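Local coordinates for protein dally-like, isoform A (Drosophila melanogaster, PDB 6XTZ) that probably acts as a cell-surface heparan sulfate proteoglycan of the glypican family, binding Wnt and shielding its palmitoleate so that signalling can reach distant cells, at residues G78-K83 against Q451-Y456; S118-D123 against N148-K153; G183-K188 against S301-N306; D266-N271 against H525-I530. The protein carries 5 engineered substitutions. One frame throughout, in Å; residues are numbered along the deposited sequence.

Contact 1: G78-K83 against Q451-Y456; sequences GILGSK and QRVKDY
R452 meets K83 and I79 on helix 51-110. Its CB points at that helix, and the chain beyond CG is extended. CD is the first atom to touch, 3.9 Å from K83 CE and 4.0 Å from I79 CG2. NE follows, 3.3 Å from K83 CE, and CZ meets the same methylene. That methylene lies over one face of the guanidinium, and the two side chains cross at about a right angle. At the tip, R452 NH2 is 3.7 Å from K83 NZ. One carboxylate bridges these two cations: D448 OD2 takes K83 NZ and OD1 takes R452 NE, both as salt bridges. The bend of K83 at chi2 (-65°) helps turn its end toward the R452 guanidinium.

Y456 makes the apolar half. Its CD2 is 3.8 Å from L80 CD2, and the two side chains slide past each other in opposite directions. The phenol oxygen OH ends 3.3 Å from I79 CD1, on the partly exposed side. V453 CG2 touches L80 CD2 more loosely, at 4.4 Å.

Locally the two helices run nearly antiparallel, at 157°. L80 and V453 continue the packing inward onto L207 of helix 185-216. On helix 263-283, L80 packs on W269, and V453 on A273 and M276.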
loop_
_atom_site.group_PDB
_atom_site.type_symbol
_atom_site.label_atom_id
_atom_site.label_comp_id
_atom_site.label_asym_id
_atom_site.label_seq_id
_atom_site.Cartn_x
_atom_site.Cartn_y
_atom_site.Cartn_z
ATOM N N GLY A 78 8.622 -6.897 1.813
ATOM C CA GLY A 78 9.976 -6.518 1.442
ATOM C C GLY A 78 10.054 -5.881 0.068
ATOM O O GLY A 78 10.768 -4.893 -0.127
ATOM N N ILE A 79 9.325 -6.436 -0.902
ATOM C CA ILE A 79 9.342 -5.888 -2.255
ATOM C C ILE A 79 8.739 -4.489 -2.271
ATOM O O ILE A 79 9.342 -3.542 -2.789
ATOM C CB ILE A 79 8.609 -6.830 -3.227
ATOM C CG1 ILE A 79 9.422 -8.106 -3.452
ATOM C CG2 ILE A 79 8.338 -6.128 -4.549
ATOM C CD1 ILE A 79 8.729 -9.121 -4.341
ATOM N N LEU A 80 7.540 -4.335 -1.702
ATOM C CA LEU A 80 6.896 -3.024 -1.684
ATOM C C LEU A 80 7.712 -2.008 -0.898
ATOM O O LEU A 80 7.741 -0.825 -1.256
ATOM C CB LEU A 80 5.486 -3.133 -1.102
ATOM C CG LEU A 80 4.509 -4.037 -1.854
ATOM C CD1 LEU A 80 3.118 -3.941 -1.249
ATOM C CD2 LEU A 80 4.481 -3.688 -3.334
ATOM N N GLY A 81 8.381 -2.446 0.170
ATOM C CA GLY A 81 9.199 -1.526 0.941
ATOM C C GLY A 81 10.415 -1.040 0.176
ATOM O O GLY A 81 10.775 0.139 0.251
ATOM N N SER A 82 11.063 -1.935 -0.572
ATOM C CA SER A 82 12.254 -1.538 -1.314
ATOM C C SER A 82 11.891 -0.700 -2.533
ATOM O O SER A 82 12.621 0.233 -2.892
ATOM C CB SER A 82 13.058 -2.771 -1.725
ATOM O OG SER A 82 12.347 -3.557 -2.664
ATOM N N LYS A 83 10.768 -1.015 -3.186
ATOM C CA LYS A 83 10.318 -0.202 -4.312
ATOM C C LYS A 83 9.941 1.203 -3.866
ATOM O O LYS A 83 10.135 2.166 -4.617
ATOM C CB LYS A 83 9.136 -0.872 -5.013
ATOM C CG LYS A 83 9.475 -2.190 -5.693
ATOM C CD LYS A 83 10.445 -1.997 -6.848
ATOM C CE LYS A 83 10.733 -3.321 -7.535
ATOM N NZ LYS A 83 11.652 -3.172 -8.697
ATOM N N GLN A 451 2.299 -1.744 -11.317
ATOM C CA GLN A 451 2.043 -3.119 -11.731
ATOM C C GLN A 451 2.135 -4.078 -10.551
ATOM O O GLN A 451 1.344 -5.022 -10.448
ATOM C CB GLN A 451 3.020 -3.525 -12.833
ATOM C CG GLN A 451 2.772 -4.916 -13.392
ATOM C CD GLN A 451 1.388 -5.062 -13.994
ATOM O OE1 GLN A 451 0.934 -4.206 -14.754
ATOM N NE2 GLN A 451 0.707 -6.150 -13.653
ATOM N N ARG A 452 3.091 -3.853 -9.647
ATOM C CA ARG A 452 3.246 -4.758 -8.513
ATOM C C ARG A 452 2.125 -4.569 -7.497
ATOM O O ARG A 452 1.643 -5.546 -6.911
ATOM C CB ARG A 452 4.615 -4.562 -7.864
ATOM C CG ARG A 452 5.772 -4.918 -8.788
ATOM C CD ARG A 452 7.118 -4.699 -8.124
ATOM N NE ARG A 452 8.217 -4.843 -9.074
ATOM C CZ ARG A 452 8.848 -5.986 -9.327
ATOM N NH1 ARG A 452 8.494 -7.097 -8.695
ATOM N NH2 ARG A 452 9.837 -6.017 -10.211
ATOM N N VAL A 453 1.692 -3.325 -7.276
ATOM C CA VAL A 453 0.527 -3.099 -6.425
ATOM C C VAL A 453 -0.711 -3.721 -7.058
ATOM O O VAL A 453 -1.587 -4.251 -6.363
ATOM C CB VAL A 453 0.340 -1.594 -6.152
ATOM C CG1 VAL A 453 -0.958 -1.340 -5.400
ATOM C CG2 VAL A 453 1.519 -1.054 -5.355
ATOM N N LYS A 454 -0.791 -3.682 -8.390
ATOM C CA LYS A 454 -1.864 -4.377 -9.093
ATOM C C LYS A 454 -1.794 -5.879 -8.850
ATOM O O LYS A 454 -2.829 -6.549 -8.752
ATOM C CB LYS A 454 -1.785 -4.070 -10.589
ATOM C CG LYS A 454 -3.089 -4.236 -11.347
ATOM C CD LYS A 454 -2.870 -4.034 -12.840
ATOM C CE LYS A 454 -4.162 -3.656 -13.548
ATOM N NZ LYS A 454 -4.640 -2.309 -13.130
ATOM N N ASP A 455 -0.580 -6.427 -8.748
ATOM C CA ASP A 455 -0.431 -7.859 -8.506
ATOM C C ASP A 455 -0.866 -8.234 -7.094
ATOM O O ASP A 455 -1.484 -9.285 -6.890
ATOM C CB ASP A 455 1.017 -8.290 -8.749
ATOM C CG ASP A 455 1.424 -8.193 -10.210
ATOM O OD1 ASP A 455 0.538 -8.255 -11.089
ATOM O OD2 ASP A 455 2.639 -8.067 -10.478
ATOM N N TYR A 456 -0.557 -7.392 -6.108
ATOM C CA TYR A 456 -0.865 -7.667 -4.711
ATOM C C TYR A 456 -2.244 -7.174 -4.292
ATOM O O TYR A 456 -2.522 -7.105 -3.089
ATOM C CB TYR A 456 0.194 -7.042 -3.800
ATOM C CG TYR A 456 1.579 -7.628 -3.959
ATOM C CD1 TYR A 456 1.809 -8.982 -3.754
ATOM C CD2 TYR A 456 2.657 -6.823 -4.296
ATOM C CE1 TYR A 456 3.077 -9.519 -3.895
ATOM C CE2 TYR A 456 3.924 -7.349 -4.438
ATOM C CZ TYR A 456 4.131 -8.695 -4.237
ATOM O OH TYR A 456 5.396 -9.212 -4.380
#

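Contact 2: S118-D123 against N148-K153; sequences SYVFSD and NTLYQK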
loop_
_atom_site.group_PDB
_atom_site.type_symbol
_atom_site.label_atom_id
_atom_site.label_comp_id
_atom_site.label_asym_id
_atom_site.label_seq_id
_atom_site.Cartn_x
_atom_site.Cartn_y
_atom_site.Cartn_z
ATOM N N SER A 118 18.854 34.737 -7.759
ATOM C CA SER A 118 18.826 33.280 -7.735
ATOM C C SER A 118 18.372 32.750 -6.383
ATOM O O SER A 118 17.828 31.643 -6.307
ATOM C CB SER A 118 20.205 32.718 -8.085
ATOM O OG SER A 118 21.157 33.050 -7.089
ATOM N N TYR A 119 18.568 33.529 -5.315
ATOM C CA TYR A 119 18.171 33.085 -3.984
ATOM C C TYR A 119 16.665 32.883 -3.877
ATOM O O TYR A 119 16.212 32.013 -3.126
ATOM C CB TYR A 119 18.650 34.089 -2.934
ATOM C CG TYR A 119 17.915 35.414 -2.953
ATOM C CD1 TYR A 119 18.280 36.426 -3.834
ATOM C CD2 TYR A 119 16.862 35.657 -2.080
ATOM C CE1 TYR A 119 17.610 37.639 -3.848
ATOM C CE2 TYR A 119 16.187 36.863 -2.088
ATOM C CZ TYR A 119 16.566 37.848 -2.972
ATOM O OH TYR A 119 15.894 39.048 -2.977
ATOM N N VAL A 120 15.875 33.669 -4.613
ATOM C CA VAL A 120 14.426 33.484 -4.593
ATOM C C VAL A 120 14.061 32.109 -5.136
ATOM O O VAL A 120 13.121 31.462 -4.658
ATOM C CB VAL A 120 13.727 34.606 -5.384
ATOM C CG1 VAL A 120 12.216 34.470 -5.278
ATOM C CG2 VAL A 120 14.178 35.971 -4.888
ATOM N N PHE A 121 14.811 31.634 -6.131
ATOM C CA PHE A 121 14.523 30.337 -6.731
ATOM C C PHE A 121 15.109 29.194 -5.908
ATOM O O PHE A 121 14.491 28.129 -5.799
ATOM C CB PHE A 121 15.049 30.297 -8.165
ATOM C CG PHE A 121 14.369 31.272 -9.085
ATOM C CD1 PHE A 121 14.805 32.586 -9.174
ATOM C CD2 PHE A 121 13.293 30.875 -9.860
ATOM C CE1 PHE A 121 14.181 33.483 -10.019
ATOM C CE2 PHE A 121 12.665 31.768 -10.710
ATOM C CZ PHE A 121 13.109 33.074 -10.788
ATOM N N SER A 122 16.293 29.391 -5.324
ATOM C CA SER A 122 16.874 28.345 -4.490
ATOM C C SER A 122 16.082 28.153 -3.203
ATOM O O SER A 122 15.964 27.024 -2.715
ATOM C CB SER A 122 18.337 28.662 -4.175
ATOM O OG SER A 122 18.451 29.792 -3.329
ATOM N N ASP A 123 15.530 29.234 -2.644
ATOM C CA ASP A 123 14.685 29.099 -1.461
ATOM C C ASP A 123 13.418 28.315 -1.777
ATOM O O ASP A 123 12.935 27.543 -0.941
ATOM C CB ASP A 123 14.335 30.476 -0.898
ATOM C CG ASP A 123 15.536 31.191 -0.314
ATOM O OD1 ASP A 123 16.512 30.509 0.060
ATOM O OD2 ASP A 123 15.503 32.438 -0.228
ATOM N N ASN A 148 4.793 36.518 -5.017
ATOM C CA ASN A 148 4.683 37.836 -4.400
ATOM C C ASN A 148 6.030 38.549 -4.392
ATOM O O ASN A 148 6.108 39.748 -4.681
ATOM C CB ASN A 148 4.134 37.713 -2.979
ATOM C CG ASN A 148 3.975 39.058 -2.297
ATOM O OD1 ASN A 148 4.896 39.552 -1.647
ATOM N ND2 ASN A 148 2.800 39.658 -2.441
ATOM N N THR A 149 7.100 37.822 -4.061
ATOM C CA THR A 149 8.439 38.398 -4.137
ATOM C C THR A 149 8.786 38.781 -5.570
ATOM O O THR A 149 9.375 39.842 -5.812
ATOM C CB THR A 149 9.466 37.416 -3.575
ATOM O OG1 THR A 149 9.162 37.141 -2.202
ATOM C CG2 THR A 149 10.870 37.990 -3.668
ATOM N N LEU A 150 8.418 37.936 -6.535
ATOM C CA LEU A 150 8.617 38.286 -7.938
ATOM C C LEU A 150 7.773 39.492 -8.331
ATOM O O LEU A 150 8.210 40.331 -9.127
ATOM C CB LEU A 150 8.293 37.088 -8.831
ATOM C CG LEU A 150 9.461 36.214 -9.294
ATOM C CD1 LEU A 150 10.324 35.785 -8.121
ATOM C CD2 LEU A 150 8.947 35.000 -10.052
ATOM N N TYR A 151 6.556 39.593 -7.787
ATOM C CA TYR A 151 5.716 40.752 -8.068
ATOM C C TYR A 151 6.374 42.037 -7.582
ATOM O O TYR A 151 6.288 43.078 -8.244
ATOM C CB TYR A 151 4.341 40.582 -7.417
ATOM C CG TYR A 151 3.489 39.472 -7.995
ATOM C CD1 TYR A 151 3.786 38.901 -9.226
ATOM C CD2 TYR A 151 2.379 38.998 -7.305
ATOM C CE1 TYR A 151 3.004 37.887 -9.751
ATOM C CE2 TYR A 151 1.593 37.988 -7.821
ATOM C CZ TYR A 151 1.908 37.435 -9.044
ATOM O OH TYR A 151 1.124 36.426 -9.558
ATOM N N GLN A 152 7.039 41.982 -6.426
ATOM C CA GLN A 152 7.690 43.168 -5.882
ATOM C C GLN A 152 8.900 43.562 -6.720
ATOM O O GLN A 152 9.072 44.737 -7.067
ATOM C CB GLN A 152 8.099 42.921 -4.431
ATOM C CG GLN A 152 6.941 42.594 -3.505
ATOM C CD GLN A 152 7.389 42.358 -2.078
ATOM O OE1 GLN A 152 8.130 43.158 -1.507
ATOM N NE2 GLN A 152 6.946 41.251 -1.495
ATOM N N LYS A 153 9.756 42.590 -7.049
ATOM C CA LYS A 153 10.945 42.891 -7.841
ATOM C C LYS A 153 10.575 43.359 -9.243
ATOM O O LYS A 153 11.218 44.261 -9.793
ATOM C CB LYS A 153 11.855 41.666 -7.906
ATOM C CG LYS A 153 12.675 41.454 -6.649
ATOM C CD LYS A 153 13.457 40.156 -6.700
ATOM C CE LYS A 153 14.562 40.158 -5.663
ATOM N NZ LYS A 153 14.073 40.611 -4.335
#
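V120 faces T149 and L150 across an antiparallel helical hairpin, formed by helices 118-134 and 139-158. The local axes run at 172° to each other and are 11.2 Å apart.

The apolar contacts centre on V120. Its CG1 meets L150 CD1 at 3.7 Å, and the two side chains cross obliquely. V120 CG2 and T149 CG2 meet tip to tip at 4.1 Å. V120 CG2 also sits over one face of the Y119 ring, toward its rim. T149 can present its methyl because CG2 is anti to the backbone N. The hydroxyl is turned the other way and bonds to the K145 carbonyl, one turn earlier in its own helix. F121 on the same helix as V120 packs edge-to-face on F146, a residue of the lipid pocket, and the L150 side chain lies about 6 Å from the bound O-palmitoleoyl serine. The hairpin therefore borders this pocket.

One polar contact closes the outer side of the hairpin. K153 and Y119 approach from opposite directions, and the lysine chain bends at its last torsion (chi4 47°) to bring its amine to the phenol. K153 NZ donates a hydrogen bond to Y119 OH, 2.8 Å away.

Contact 3: G183-K188 against S301-N306; sequences GDVPDK and SEAIMN
N306 ND2 approaches G183 CA to 3.8 Å and hydrogen-bonds to the carbonyl O of F182, the residue just before. The amide thus ties helix 296-322 to the turn that leads into helix 185-216. The backbones come close here, with 5.8 Å between the CA atoms of G183 and N306. G183 has a positive phi (78°), and its lack of a side chain lets the amide lie against its backbone.

V185, in the first turn of the helix, supplies the apolar side. Its CG2 lies against the E302 chain, which passes across it, 3.8 Å from E302 CG and 3.6 Å from E302 CD. E302 reaches this methyl with its CG anti to the backbone N (chi1 -177°) and an extended chain. V185 CG1 is 4.5 Å from A303 CB on the buried side. The contact thus joins the start of helix 185-216 to helix 296-322 near the lipid pocket, with the V185 side chain about 8 Å from the bound O-palmitoleoyl serine. Further in, P186 packs on F147 and Y151 of helix 139-158.

D184 OD1 is 4.2 Å from E302 OE2, and the carboxylate planes stand 80° apart. These like charges probably repel only weakly, since D184 is exposed and E302 partly so.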
loop_
_atom_site.group_PDB
_atom_site.type_symbol
_atom_site.label_atom_id
_atom_site.label_comp_id
_atom_site.label_asym_id
_atom_site.label_seq_id
_atom_site.Cartn_x
_atom_site.Cartn_y
_atom_site.Cartn_z
ATOM N N GLY A 183 -1.060 37.772 -15.045
ATOM C CA GLY A 183 -2.265 37.061 -15.419
ATOM C C GLY A 183 -2.517 35.870 -14.517
ATOM O O GLY A 183 -2.249 35.934 -13.313
ATOM N N ASP A 184 -3.025 34.777 -15.084
ATOM C CA ASP A 184 -3.316 33.564 -14.331
ATOM C C ASP A 184 -2.195 32.533 -14.415
ATOM O O ASP A 184 -2.368 31.404 -13.946
ATOM C CB ASP A 184 -4.634 32.948 -14.813
ATOM C CG ASP A 184 -4.625 32.624 -16.299
ATOM O OD1 ASP A 184 -3.583 32.822 -16.958
ATOM O OD2 ASP A 184 -5.668 32.169 -16.811
ATOM N N VAL A 185 -1.055 32.896 -15.007
ATOM C CA VAL A 185 0.046 31.939 -15.155
ATOM C C VAL A 185 0.613 31.512 -13.806
ATOM O O VAL A 185 0.813 30.295 -13.607
ATOM C CB VAL A 185 1.116 32.510 -16.097
ATOM C CG1 VAL A 185 2.323 31.587 -16.166
ATOM C CG2 VAL A 185 0.533 32.734 -17.484
ATOM N N PRO A 186 0.905 32.405 -12.854
ATOM C CA PRO A 186 1.418 31.931 -11.557
ATOM C C PRO A 186 0.448 31.035 -10.807
ATOM O O PRO A 186 0.865 30.018 -10.237
ATOM C CB PRO A 186 1.689 33.233 -10.792
ATOM C CG PRO A 186 1.915 34.247 -11.853
ATOM C CD PRO A 186 0.964 33.879 -12.947
ATOM N N ASP A 187 -0.841 31.384 -10.789
ATOM C CA ASP A 187 -1.815 30.574 -10.065
ATOM C C ASP A 187 -1.970 29.196 -10.695
ATOM O O ASP A 187 -2.045 28.188 -9.983
ATOM C CB ASP A 187 -3.162 31.295 -10.009
ATOM C CG ASP A 187 -3.121 32.535 -9.138
ATOM O OD1 ASP A 187 -2.368 32.540 -8.141
ATOM O OD2 ASP A 187 -3.841 33.507 -9.451
ATOM N N LYS A 188 -2.023 29.129 -12.028
ATOM C CA LYS A 188 -2.125 27.832 -12.689
ATOM C C LYS A 188 -0.878 26.994 -12.447
ATOM O O LYS A 188 -0.966 25.775 -12.258
ATOM C CB LYS A 188 -2.366 28.018 -14.187
ATOM C CG LYS A 188 -3.763 28.502 -14.545
ATOM C CD LYS A 188 -3.914 28.667 -16.049
ATOM C CE LYS A 188 -5.346 29.007 -16.432
ATOM N NZ LYS A 188 -6.290 27.908 -16.097
ATOM N N SER A 301 6.751 33.409 -21.292
ATOM C CA SER A 301 6.437 34.349 -22.362
ATOM C C SER A 301 5.027 34.906 -22.213
ATOM O O SER A 301 4.784 36.084 -22.502
ATOM C CB SER A 301 6.608 33.672 -23.721
ATOM O OG SER A 301 7.952 33.270 -23.921
ATOM N N GLU A 302 4.084 34.076 -21.762
ATOM C CA GLU A 302 2.734 34.574 -21.519
ATOM C C GLU A 302 2.704 35.509 -20.316
ATOM O O GLU A 302 1.963 36.498 -20.310
ATOM C CB GLU A 302 1.765 33.408 -21.319
ATOM C CG GLU A 302 0.320 33.843 -21.121
ATOM C CD GLU A 302 -0.620 32.676 -20.903
ATOM O OE1 GLU A 302 -0.142 31.522 -20.873
ATOM O OE2 GLU A 302 -1.838 32.912 -20.763
ATOM N N ALA A 303 3.508 35.216 -19.291
ATOM C CA ALA A 303 3.575 36.100 -18.133
ATOM C C ALA A 303 4.158 37.457 -18.508
ATOM O O ALA A 303 3.674 38.496 -18.043
ATOM C CB ALA A 303 4.398 35.449 -17.022
ATOM N N ILE A 304 5.193 37.469 -19.351
ATOM C CA ILE A 304 5.779 38.731 -19.791
ATOM C C ILE A 304 4.807 39.485 -20.692
ATOM O O ILE A 304 4.671 40.710 -20.594
ATOM C CB ILE A 304 7.125 38.476 -20.493
ATOM C CG1 ILE A 304 8.119 37.835 -19.523
ATOM C CG2 ILE A 304 7.692 39.771 -21.058
ATOM C CD1 ILE A 304 8.401 38.675 -18.297
ATOM N N MET A 305 4.116 38.765 -21.580
ATOM C CA MET A 305 3.105 39.393 -22.424
ATOM C C MET A 305 1.993 40.012 -21.587
ATOM O O MET A 305 1.508 41.108 -21.894
ATOM C CB MET A 305 2.540 38.364 -23.405
ATOM C CG MET A 305 1.158 38.692 -23.950
ATOM S SD MET A 305 0.507 37.361 -24.982
ATOM C CE MET A 305 -1.246 37.723 -24.952
ATOM N N ASN A 306 1.580 39.329 -20.515
ATOM C CA ASN A 306 0.556 39.885 -19.637
ATOM C C ASN A 306 1.085 41.063 -18.829
ATOM O O ASN A 306 0.322 41.973 -18.490
ATOM C CB ASN A 306 0.016 38.804 -18.699
ATOM C CG ASN A 306 -0.709 37.696 -19.438
ATOM O OD1 ASN A 306 -1.259 37.909 -20.517
ATOM N ND2 ASN A 306 -0.714 36.503 -18.854
#

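Contact 4: D266-N271 against H525-I530; sequences DSEWEN and HLKNAI
E268 and K527 lie side by side, their CA atoms 6.7 Å apart, where helices 263-283 and 513-538 locally run nearly parallel at 22° with axes 9.6 Å from each other.

E268 lies in the middle of the interface. Its chain bends at chi2 (-66°), which folds the carboxylate against the extended K527 chain. The K527 chain passes slantwise across the E268 side chain, and E268 OE2 is 3.4 Å from K527 CE. The charged ends stay a little further apart: OE2 is 4.2 Å from K527 NZ, beyond salt-bridge range, though the attraction probably still helps. N271 holds the other carboxylate oxygen. Its ND2 donates to E268 OE1 across 3.1 Å, arriving from above the carboxylate plane. This bond within one helix should limit rotation of the carboxylate.

One methyl each from I530 and L526 completes the contact. I530 CD1 points at the E268 backbone, 3.2 Å from E268 O, and also touches N271 CB. L526 CD2 rests on the backbone at W269 N, 3.7 Å away. The CB of W269 points away from the partner helix, yet the edge of its indole still meets this methyl.

The contact is partly buried in the helical bundle: L526, I530 and W269 are buried, while K527 is at the surface. F272 packs against both L526 and I530, and A529 packs on A206 and T209 of helix 185-216. The W269 indole reaches M76 and L80 of helix 51-110 and meets W460 of helix 459-467 edge-to-face.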
loop_
_atom_site.group_PDB
_atom_site.type_symbol
_atom_site.label_atom_id
_atom_site.label_comp_id
_atom_site.label_asym_id
_atom_site.label_seq_id
_atom_site.Cartn_x
_atom_site.Cartn_y
_atom_site.Cartn_z
ATOM N N ASP A 266 -8.196 -7.093 4.463
ATOM C CA ASP A 266 -8.202 -7.482 3.058
ATOM C C ASP A 266 -9.010 -6.504 2.212
ATOM O O ASP A 266 -8.572 -6.105 1.128
ATOM C CB ASP A 266 -8.750 -8.900 2.915
ATOM C CG ASP A 266 -9.099 -9.250 1.486
ATOM O OD1 ASP A 266 -8.225 -9.107 0.607
ATOM O OD2 ASP A 266 -10.246 -9.679 1.247
ATOM N N SER A 267 -10.191 -6.103 2.690
ATOM C CA SER A 267 -11.035 -5.213 1.899
ATOM C C SER A 267 -10.406 -3.833 1.760
ATOM O O SER A 267 -10.433 -3.239 0.676
ATOM C CB SER A 267 -12.430 -5.117 2.519
ATOM O OG SER A 267 -12.382 -4.535 3.809
ATOM N N GLU A 268 -9.826 -3.308 2.842
ATOM C CA GLU A 268 -9.160 -2.013 2.756
ATOM C C GLU A 268 -7.884 -2.089 1.926
ATOM O O GLU A 268 -7.494 -1.095 1.304
ATOM C CB GLU A 268 -8.857 -1.479 4.156
ATOM C CG GLU A 268 -10.095 -1.193 4.991
ATOM C CD GLU A 268 -10.941 -0.062 4.430
ATOM O OE1 GLU A 268 -10.443 0.705 3.580
ATOM O OE2 GLU A 268 -12.111 0.059 4.844
ATOM N N TRP A 269 -7.224 -3.251 1.905
ATOM C CA TRP A 269 -6.064 -3.426 1.037
ATOM C C TRP A 269 -6.453 -3.264 -0.427
ATOM O O TRP A 269 -5.693 -2.698 -1.222
ATOM C CB TRP A 269 -5.432 -4.796 1.281
ATOM C CG TRP A 269 -4.138 -5.024 0.552
ATOM C CD1 TRP A 269 -3.978 -5.606 -0.672
ATOM C CD2 TRP A 269 -2.823 -4.686 1.010
ATOM N NE1 TRP A 269 -2.645 -5.648 -1.006
ATOM C CE2 TRP A 269 -1.915 -5.088 0.009
ATOM C CE3 TRP A 269 -2.325 -4.081 2.170
ATOM C CZ2 TRP A 269 -0.539 -4.903 0.132
ATOM C CZ3 TRP A 269 -0.959 -3.900 2.290
ATOM C CH2 TRP A 269 -0.081 -4.310 1.277
ATOM N N GLU A 270 -7.639 -3.750 -0.799
ATOM C CA GLU A 270 -8.139 -3.528 -2.151
ATOM C C GLU A 270 -8.404 -2.050 -2.402
ATOM O O GLU A 270 -8.113 -1.539 -3.490
ATOM C CB GLU A 270 -9.403 -4.354 -2.389
ATOM C CG GLU A 270 -9.172 -5.856 -2.395
ATOM C CD GLU A 270 -10.408 -6.634 -2.802
ATOM O OE1 GLU A 270 -11.430 -5.999 -3.128
ATOM O OE2 GLU A 270 -10.358 -7.882 -2.793
ATOM N N ASN A 271 -8.959 -1.347 -1.410
ATOM C CA ASN A 271 -9.142 0.096 -1.547
ATOM C C ASN A 271 -7.802 0.803 -1.697
ATOM O O ASN A 271 -7.680 1.766 -2.462
ATOM C CB ASN A 271 -9.906 0.654 -0.345
ATOM C CG ASN A 271 -11.329 0.137 -0.261
ATOM O OD1 ASN A 271 -11.898 -0.321 -1.251
ATOM N ND2 ASN A 271 -11.915 0.216 0.926
ATOM N N HIS A 525 -3.842 2.672 10.175
ATOM C CA HIS A 525 -2.796 3.244 9.332
ATOM C C HIS A 525 -3.096 3.020 7.855
ATOM O O HIS A 525 -2.877 3.914 7.029
ATOM C CB HIS A 525 -1.437 2.646 9.693
ATOM C CG HIS A 525 -0.940 3.043 11.048
ATOM N ND1 HIS A 525 -1.284 4.234 11.649
ATOM C CD2 HIS A 525 -0.124 2.405 11.920
ATOM C CE1 HIS A 525 -0.701 4.314 12.832
ATOM N NE2 HIS A 525 0.009 3.216 13.021
ATOM N N LEU A 526 -3.595 1.831 7.505
ATOM C CA LEU A 526 -3.919 1.553 6.110
ATOM C C LEU A 526 -5.050 2.446 5.617
ATOM O O LEU A 526 -4.984 2.979 4.503
ATOM C CB LEU A 526 -4.283 0.078 5.936
ATOM C CG LEU A 526 -4.564 -0.374 4.502
ATOM C CD1 LEU A 526 -3.354 -0.126 3.614
ATOM C CD2 LEU A 526 -4.968 -1.837 4.465
ATOM N N LYS A 527 -6.094 2.627 6.431
ATOM C CA LYS A 527 -7.179 3.520 6.039
ATOM C C LYS A 527 -6.698 4.962 5.947
ATOM O O LYS A 527 -7.168 5.729 5.099
ATOM C CB LYS A 527 -8.342 3.412 7.026
ATOM C CG LYS A 527 -9.087 2.088 6.984
ATOM C CD LYS A 527 -10.224 2.065 7.997
ATOM C CE LYS A 527 -10.961 0.735 7.973
ATOM N NZ LYS A 527 -12.033 0.672 9.006
ATOM N N ASN A 528 -5.761 5.350 6.816
ATOM C CA ASN A 528 -5.237 6.710 6.785
ATOM C C ASN A 528 -4.519 6.995 5.471
ATOM O O ASN A 528 -4.642 8.091 4.911
ATOM C CB ASN A 528 -4.300 6.935 7.971
ATOM C CG ASN A 528 -3.761 8.349 8.027
ATOM O OD1 ASN A 528 -4.415 9.292 7.583
ATOM N ND2 ASN A 528 -2.560 8.504 8.572
ATOM N N ALA A 529 -3.764 6.018 4.963
ATOM C CA ALA A 529 -3.083 6.202 3.686
ATOM C C ALA A 529 -4.071 6.274 2.529
ATOM O O ALA A 529 -3.810 6.962 1.535
ATOM C CB ALA A 529 -2.077 5.074 3.458
ATOM N N ILE A 530 -5.204 5.578 2.640
ATOM C CA ILE A 530 -6.202 5.605 1.574
ATOM C C ILE A 530 -6.831 6.989 1.468
ATOM O O ILE A 530 -7.151 7.457 0.369
ATOM C CB ILE A 530 -7.257 4.510 1.814
ATOM C CG1 ILE A 530 -6.600 3.130 1.771
ATOM C CG2 ILE A 530 -8.377 4.596 0.787
ATOM C CD1 ILE A 530 -7.528 2.005 2.148
#

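In the fold
The contacts form two pairs along an elongated, all-helical glypican core. Contacts 1 and 4 lie near its centre, about 15 Å apart between centres, and touch where W269 packs on L80. Contacts 2 and 3 lie together towards one end, about 16 Å apart between centres, joined where Y151 packs on P186. The pairs are about 40 Å apart between centres. Helix 185-216 links them: it begins in contact 3 and later packs against residues of contacts 1 and 4. Along the chain, contact 2 closes before contact 3 opens. The segments of contacts 1 and 4 alternate, as do those of 3 and 4, which interlocks distant parts of the chain. The lipid pocket lies near contacts 2 and 3.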